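Local coordinates for protein UDP-glucose:anthocyanidin 3-O-glucosyltransferase (Clitoria ternatea, PDB 4REL) that belongs to the GT-B clan of glycosyltransferases, with two parallel-sheet lobes packed together and 3,5,7-trihydroxy-2-(4-hydroxyphenyl)-4H-chromen-4-one bound in a pocket, at residues S171-R174 against V175-P179; V211-F214 against A215-P219; V341-G345 against A346-M350. All blocks are in the same frame, centred on the assembly; numbering follows the deposited sequence.

Contacts 2 and 3 touch each other: F214 CE2 of contact 2 lies 4.0 Å from M350 CG of contact 3, a packing contact between the two sheet-bearing halves of the chain. The centres of contacts 2 and 3 are 15 Å apart. Contact 1 stands off, its nearest atoms about 7 Å from contact 2 and about 10 Å from contact 3, yet helix 368-378 meets both it and contact 3. The three illustrate one principle: a backbone carbonyl accepts an N-H three or four residues on, and side chains pack or bond around it. P179 of contact 1 touches the bound 3,5,7-trihydroxy-2-(4-hydroxyphenyl)-4H-chromen-4-one, whereas the F213 side chain of contact 2 stays about 13 Å from it.

Contact 1 of 3, residues S171-R174 against V175-P179; sequences SKLR and VEDVP
R174 has CG anti to its carbonyl carbon (chi1 -57°), E176 sets CG between its backbone N and carbonyl carbon (chi1 67°), and from there both chains are extended and lie side by side, pointing the same way. The result is a salt bridge in which R174 NH1 reaches E176 OE2 at 3.0 Å. The oxygen lies in the plane of the guanidinium at its edge, but the N-H arrives from above the carboxylate plane, and the two flat groups are tilted 38° against each other. The aliphatic part of the arginine joins in, with R174 CD 3.5 Å from E176 OE2. The other carboxylate oxygen of E176 forms a salt bridge with K388.

D177 instead directs its carboxylate at the main chain. Its OD2 accepts the backbone N-H of R174 (D177 OD2 to R174 N 2.8 Å), the donor again standing above the carboxylate plane, and D177 N in turn bonds to R174 O at 2.9 Å. D177 thus holds both the N-H and the C=O of R174, three positions earlier, one through its carboxylate and one through its backbone N. D177 CB also rests 3.3 Å from R174 O. The same OD2 forms a salt bridge with R373, so this buried oxygen has two partners, and the nearby positive charge probably helps to keep it ionised.

R373 belongs to helix 368-378, and V175 and V178 pack on helix 148-157. The motif is a 3-10 turn over residues 175-177 whose third residue, D177, turns its carboxylate back on the N-H of R174, the residue preceding the turn, as in one half of a capping box; it sits in a long loop whose P179 lines the pocket of the bound 3,5,7-trihydroxy-2-(4-hydroxyphenyl)-4H-chromen-4-one.

Contact 2 of 3, residues V211-F214 against A215-P219; sequences VNFF and AELDP
F214, L217 and F213 form a compact apolar cluster around a single turn of chain, with L217 reaching back to both aromatic rings. The L217 side chain crosses that of F213 at about a right angle: its CB lies 3.8 Å from F213 CE2, and its CD1 is equally near the end of the ring, at 3.8 Å from F213 CZ. Beside F214 it runs in the same direction instead, and the same methyl carbon, L217 CD1, comes to 4.0 Å from F214 CD2. One branch of the leucine therefore serves both phenylalanines. The rings also meet each other, F214 CD2 sitting 3.8 Å above one face of F213 and displaced toward the rim.

F213 reaches L217 with CG anti to the backbone N (chi1 -158°); there its ring also approaches D218, whose OD1 is 3.6 Å from F213 CD2. That oxygen takes its hydrogen bond from S139. The backbone closes the turn through L217 N, which donates to F214 O at 3.0 Å, the first bond of a 3-10 segment covering 215-217. Upstream, a water donates to F213 O at 2.7 Å and accepts only weakly from A215 N.

The turn links strand 208-211 of the seven-stranded sheet to helix 220-229. Helix 409-425 covers F214 and L217 with V422, and L217 also with V418; W379 donates to L217 O. From helix 346-354, M350 touches F214 and V353 touches L217, while Y235 of strand 233-235 lies against A215 and hydrogen-bonds to D218.

Contact 3 of 3, residues V341-G345 against A346-M350; sequences VTHCG and ANSVM
The imidazole of H343 has the backbone N of G345 over one face, 3.4 Å above the ring plane and shifted toward the rim, while S348 OG approaches obliquely, 3.8 Å from H343 CE1. The sequence H343-C344-G345, followed by N347 and S348, belongs to the signature box of plant secondary-product glycosyltransferases, and here it forms the junction between strand 337-342 and helix 346-354 in a beta-alpha-beta unit. The ring folds back over the glycine because CG of H343 stands between the backbone N and the carbonyl carbon (chi1 64°). An acetate ion near this side chain and a glycerol close to G345 probably come from the crystallisation liquor, though both may mark a pocket.

Before the helix begins, T342 steadies the bend as an ST turn: with OG1 anti to its own backbone N, it accepts the N-H of C344 (T342 OG1 to C344 N 2.9 Å). From the helix, the CB of S348 comes to 4.1 Å from the same T342 OG1, and it also lies 3.5 Å from G345 O. S348 thus occupies the angle between the end of the strand and the first helical turn.

C344 and V349 make the buried side of the junction. One methyl of the valine, CG2, packs on the cysteine backbone, 3.7 Å from C344 CA. Helix 368-378 covers this side, with A371 and A372 against C344 and I375 against V349. G345, at the N-cap position, provides the first helical acceptor: V349 N donates to G345 O at 3.0 Å with an N-H...O angle of 166°, and V349 CG2 lies 3.2 Å from that same G345 O.

Contact 1 of 3, residues S171-R174 against V175-P179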
loop_
_atom_site.group_PDB
_atom_site.type_symbol
_atom_site.label_atom_id
_atom_site.label_comp_id
_atom_site.label_asym_id
_atom_site.label_seq_id
_atom_site.Cartn_x
_atom_site.Cartn_y
_atom_site.Cartn_z
ATOM N N SER A 171 17.059 2.398 12.534
ATOM C CA SER A 171 17.420 1.793 13.818
ATOM C C SER A 171 16.233 1.674 14.783
ATOM O O SER A 171 16.304 0.942 15.767
ATOM C CB SER A 171 18.573 2.562 14.481
ATOM O OG SER A 171 18.176 3.869 14.868
ATOM N N LYS A 172 15.136 2.380 14.510
ATOM C CA LYS A 172 13.943 2.215 15.338
ATOM C C LYS A 172 13.190 0.914 15.051
ATOM O O LYS A 172 12.391 0.477 15.875
ATOM C CB LYS A 172 12.999 3.414 15.202
ATOM C CG LYS A 172 13.481 4.681 15.898
ATOM C CD LYS A 172 13.565 4.482 17.410
ATOM C CE LYS A 172 14.112 5.726 18.108
ATOM N NZ LYS A 172 14.199 5.551 19.600
ATOM N N LEU A 173 13.426 0.302 13.889
ATOM C CA LEU A 173 12.769 -0.963 13.561
ATOM C C LEU A 173 13.257 -2.054 14.509
ATOM O O LEU A 173 14.431 -2.067 14.906
ATOM C CB LEU A 173 13.036 -1.390 12.103
ATOM C CG LEU A 173 12.514 -0.481 10.992
ATOM C CD1 LEU A 173 12.733 -1.135 9.653
ATOM C CD2 LEU A 173 11.027 -0.243 11.206
ATOM N N ARG A 174 12.346 -2.944 14.896
ATOM C CA ARG A 174 12.675 -4.019 15.822
ATOM C C ARG A 174 12.438 -5.387 15.211
ATOM O O ARG A 174 11.690 -5.540 14.244
ATOM C CB ARG A 174 11.816 -3.927 17.078
ATOM C CG ARG A 174 11.904 -2.624 17.830
ATOM C CD ARG A 174 10.867 -2.703 18.920
ATOM N NE ARG A 174 10.820 -1.523 19.764
ATOM C CZ ARG A 174 10.022 -1.424 20.823
ATOM N NH1 ARG A 174 9.221 -2.435 21.143
ATOM N NH2 ARG A 174 10.027 -0.322 21.560
ATOM N N VAL A 175 13.073 -6.386 15.812
ATOM C CA VAL A 175 12.855 -7.779 15.475
ATOM C C VAL A 175 11.367 -8.115 15.328
ATOM O O VAL A 175 10.956 -8.752 14.355
ATOM C CB VAL A 175 13.512 -8.669 16.549
ATOM C CG1 VAL A 175 12.890 -10.051 16.577
ATOM C CG2 VAL A 175 15.003 -8.747 16.304
ATOM N N GLU A 176 10.551 -7.648 16.269
ATOM C CA GLU A 176 9.125 -7.987 16.262
ATOM C C GLU A 176 8.342 -7.357 15.102
ATOM O O GLU A 176 7.202 -7.751 14.824
ATOM C CB GLU A 176 8.481 -7.605 17.595
ATOM C CG GLU A 176 8.416 -6.112 17.842
ATOM C CD GLU A 176 7.891 -5.773 19.222
ATOM O OE1 GLU A 176 6.733 -6.127 19.520
ATOM O OE2 GLU A 176 8.642 -5.156 20.006
ATOM N N ASP A 177 8.951 -6.394 14.414
ATOM C CA ASP A 177 8.286 -5.730 13.294
ATOM C C ASP A 177 8.485 -6.448 11.958
ATOM O O ASP A 177 7.766 -6.180 10.998
ATOM C CB ASP A 177 8.795 -4.292 13.156
ATOM C CG ASP A 177 8.660 -3.491 14.438
ATOM O OD1 ASP A 177 7.665 -3.690 15.170
ATOM O OD2 ASP A 177 9.548 -2.648 14.705
ATOM N N VAL A 178 9.471 -7.340 11.898
ATOM C CA VAL A 178 9.884 -7.970 10.640
ATOM C C VAL A 178 8.768 -8.837 10.041
ATOM O O VAL A 178 8.123 -9.598 10.764
ATOM C CB VAL A 178 11.149 -8.818 10.873
ATOM C CG1 VAL A 178 11.533 -9.590 9.624
ATOM C CG2 VAL A 178 12.304 -7.921 11.330
ATOM N N PRO A 179 8.516 -8.711 8.723
ATOM C CA PRO A 179 7.520 -9.589 8.091
ATOM C C PRO A 179 7.846 -11.063 8.332
ATOM O O PRO A 179 8.980 -11.486 8.083
ATOM C CB PRO A 179 7.660 -9.257 6.601
ATOM C CG PRO A 179 8.113 -7.830 6.583
ATOM C CD PRO A 179 9.064 -7.726 7.768
#

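Contact 2 of 3, residues V211-F214 against A215-P219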
loop_
_atom_site.group_PDB
_atom_site.type_symbol
_atom_site.label_atom_id
_atom_site.label_comp_id
_atom_site.label_asym_id
_atom_site.label_seq_id
_atom_site.Cartn_x
_atom_site.Cartn_y
_atom_site.Cartn_z
ATOM N N VAL A 211 9.256 4.645 -6.253
ATOM C CA VAL A 211 8.602 4.473 -4.961
ATOM C C VAL A 211 7.350 5.339 -4.905
ATOM O O VAL A 211 7.400 6.531 -5.199
ATOM C CB VAL A 211 9.535 4.837 -3.781
ATOM C CG1 VAL A 211 8.783 4.693 -2.461
ATOM C CG2 VAL A 211 10.776 3.952 -3.775
ATOM N N ASN A 212 6.237 4.729 -4.508
ATOM C CA ASN A 212 4.932 5.384 -4.475
ATOM C C ASN A 212 4.754 6.112 -3.144
ATOM O O ASN A 212 3.864 5.789 -2.363
ATOM C CB ASN A 212 3.840 4.315 -4.611
ATOM C CG ASN A 212 2.496 4.891 -5.010
ATOM O OD1 ASN A 212 2.414 5.751 -5.893
ATOM N ND2 ASN A 212 1.428 4.421 -4.354
ATOM N N PHE A 213 5.604 7.094 -2.877
ATOM C CA PHE A 213 5.565 7.776 -1.589
ATOM C C PHE A 213 6.238 9.146 -1.662
ATOM O O PHE A 213 6.585 9.624 -2.738
ATOM C CB PHE A 213 6.235 6.897 -0.523
ATOM C CG PHE A 213 5.810 7.225 0.881
ATOM C CD1 PHE A 213 4.469 7.197 1.231
ATOM C CD2 PHE A 213 6.749 7.558 1.844
ATOM C CE1 PHE A 213 4.058 7.500 2.523
ATOM C CE2 PHE A 213 6.353 7.872 3.136
ATOM C CZ PHE A 213 5.009 7.840 3.479
ATOM N N PHE A 214 6.413 9.770 -0.503
ATOM C CA PHE A 214 6.989 11.104 -0.405
ATOM C C PHE A 214 8.407 10.991 0.145
ATOM O O PHE A 214 8.597 10.614 1.300
ATOM C CB PHE A 214 6.138 11.957 0.551
ATOM C CG PHE A 214 4.648 11.868 0.300
ATOM C CD1 PHE A 214 4.064 12.564 -0.750
ATOM C CD2 PHE A 214 3.833 11.110 1.131
ATOM C CE1 PHE A 214 2.693 12.485 -0.978
ATOM C CE2 PHE A 214 2.463 11.029 0.915
ATOM C CZ PHE A 214 1.893 11.717 -0.143
ATOM N N ALA A 215 9.404 11.315 -0.676
ATOM C CA ALA A 215 10.799 11.184 -0.265
ATOM C C ALA A 215 11.091 11.964 1.015
ATOM O O ALA A 215 11.885 11.531 1.854
ATOM C CB ALA A 215 11.723 11.643 -1.389
ATOM N N GLU A 216 10.426 13.110 1.156
ATOM C CA GLU A 216 10.626 14.003 2.298
ATOM C C GLU A 216 10.203 13.383 3.629
ATOM O O GLU A 216 10.594 13.861 4.695
ATOM C CB GLU A 216 9.886 15.326 2.054
ATOM C CG GLU A 216 10.440 16.163 0.900
ATOM C CD GLU A 216 9.910 15.759 -0.476
ATOM O OE1 GLU A 216 9.257 14.698 -0.603
ATOM O OE2 GLU A 216 10.148 16.520 -1.438
ATOM N N LEU A 217 9.419 12.311 3.574
ATOM C CA LEU A 217 8.955 11.632 4.788
ATOM C C LEU A 217 9.818 10.449 5.202
ATOM O O LEU A 217 9.720 9.973 6.331
ATOM C CB LEU A 217 7.508 11.148 4.629
ATOM C CG LEU A 217 6.380 12.149 4.835
ATOM C CD1 LEU A 217 5.045 11.402 4.909
ATOM C CD2 LEU A 217 6.608 12.945 6.104
ATOM N N ASP A 218 10.630 9.941 4.282
ATOM C CA ASP A 218 11.499 8.811 4.595
ATOM C C ASP A 218 12.758 9.321 5.286
ATOM O O ASP A 218 13.204 10.441 5.022
ATOM C CB ASP A 218 11.874 8.040 3.319
ATOM C CG ASP A 218 10.774 7.109 2.848
ATOM O OD1 ASP A 218 9.832 6.840 3.632
ATOM O OD2 ASP A 218 10.847 6.642 1.687
ATOM N N PRO A 219 13.342 8.504 6.178
ATOM C CA PRO A 219 14.588 8.934 6.822
ATOM C C PRO A 219 15.661 9.148 5.765
ATOM O O PRO A 219 15.846 8.271 4.914
ATOM C CB PRO A 219 14.950 7.747 7.707
ATOM C CG PRO A 219 13.627 7.060 7.973
ATOM C CD PRO A 219 12.862 7.209 6.694
HETATM O O HOH W 1 7.657 11.966 -3.599
#

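Contact 3 of 3, residues V341-G345 against A346-M350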
loop_
_atom_site.group_PDB
_atom_site.type_symbol
_atom_site.label_atom_id
_atom_site.label_comp_id
_atom_site.label_asym_id
_atom_site.label_seq_id
_atom_site.Cartn_x
_atom_site.Cartn_y
_atom_site.Cartn_z
ATOM N N VAL A 341 -7.959 4.333 13.006
ATOM C CA VAL A 341 -7.595 3.061 13.614
ATOM C C VAL A 341 -7.441 2.098 12.447
ATOM O O VAL A 341 -8.406 1.821 11.716
ATOM C CB VAL A 341 -8.697 2.614 14.572
ATOM C CG1 VAL A 341 -8.343 1.272 15.218
ATOM C CG2 VAL A 341 -8.931 3.700 15.625
ATOM N N THR A 342 -6.222 1.605 12.254
ATOM C CA THR A 342 -5.850 1.028 10.969
ATOM C C THR A 342 -4.935 -0.186 11.096
ATOM O O THR A 342 -4.187 -0.325 12.071
ATOM C CB THR A 342 -5.146 2.088 10.094
ATOM O OG1 THR A 342 -4.727 1.498 8.856
ATOM C CG2 THR A 342 -3.923 2.658 10.802
ATOM N N HIS A 343 -4.991 -1.049 10.090
ATOM C CA HIS A 343 -4.077 -2.182 9.979
ATOM C C HIS A 343 -2.724 -1.755 9.380
ATOM O O HIS A 343 -1.791 -2.557 9.308
ATOM C CB HIS A 343 -4.702 -3.251 9.086
ATOM C CG HIS A 343 -4.895 -2.801 7.674
ATOM N ND1 HIS A 343 -5.680 -1.718 7.338
ATOM C CD2 HIS A 343 -4.393 -3.275 6.510
ATOM C CE1 HIS A 343 -5.657 -1.548 6.027
ATOM N NE2 HIS A 343 -4.881 -2.480 5.501
ATOM N N CYS A 344 -2.634 -0.497 8.949
ATOM C CA CYS A 344 -1.417 0.079 8.363
ATOM C C CYS A 344 -1.068 -0.425 6.970
ATOM O O CYS A 344 0.117 -0.569 6.644
ATOM C CB CYS A 344 -0.197 -0.087 9.274
ATOM S SG CYS A 344 -0.453 0.546 10.942
ATOM N N GLY A 345 -2.082 -0.685 6.149
ATOM C CA GLY A 345 -1.851 -0.902 4.728
ATOM C C GLY A 345 -1.240 0.359 4.129
ATOM O O GLY A 345 -1.524 1.467 4.585
ATOM N N ALA A 346 -0.397 0.201 3.110
ATOM C CA ALA A 346 0.348 1.339 2.569
ATOM C C ALA A 346 -0.520 2.510 2.076
ATOM O O ALA A 346 -0.212 3.667 2.377
ATOM C CB ALA A 346 1.319 0.882 1.474
ATOM N N ASN A 347 -1.570 2.240 1.301
ATOM C CA ASN A 347 -2.400 3.337 0.800
ATOM C C ASN A 347 -3.178 4.046 1.908
ATOM O O ASN A 347 -3.323 5.272 1.878
ATOM C CB ASN A 347 -3.356 2.894 -0.312
ATOM C CG ASN A 347 -4.247 4.035 -0.800
ATOM O OD1 ASN A 347 -3.819 4.882 -1.596
ATOM N ND2 ASN A 347 -5.490 4.065 -0.319
ATOM N N SER A 348 -3.672 3.271 2.872
ATOM C CA SER A 348 -4.370 3.821 4.026
ATOM C C SER A 348 -3.461 4.782 4.772
ATOM O O SER A 348 -3.873 5.893 5.108
ATOM C CB SER A 348 -4.809 2.704 4.982
ATOM O OG SER A 348 -5.822 1.908 4.413
ATOM N N VAL A 349 -2.224 4.354 5.024
ATOM C CA VAL A 349 -1.262 5.196 5.721
ATOM C C VAL A 349 -0.981 6.469 4.927
ATOM O O VAL A 349 -0.948 7.568 5.494
ATOM C CB VAL A 349 0.064 4.457 5.975
ATOM C CG1 VAL A 349 1.088 5.401 6.595
ATOM C CG2 VAL A 349 -0.168 3.245 6.873
ATOM N N MET A 350 -0.771 6.316 3.619
ATOM C CA MET A 350 -0.534 7.455 2.740
ATOM C C MET A 350 -1.648 8.486 2.878
ATOM O O MET A 350 -1.383 9.681 3.014
ATOM C CB MET A 350 -0.430 6.973 1.282
ATOM C CG MET A 350 -0.083 8.056 0.272
ATOM S SD MET A 350 -1.466 9.102 -0.261
ATOM C CE MET A 350 -2.331 8.026 -1.401
#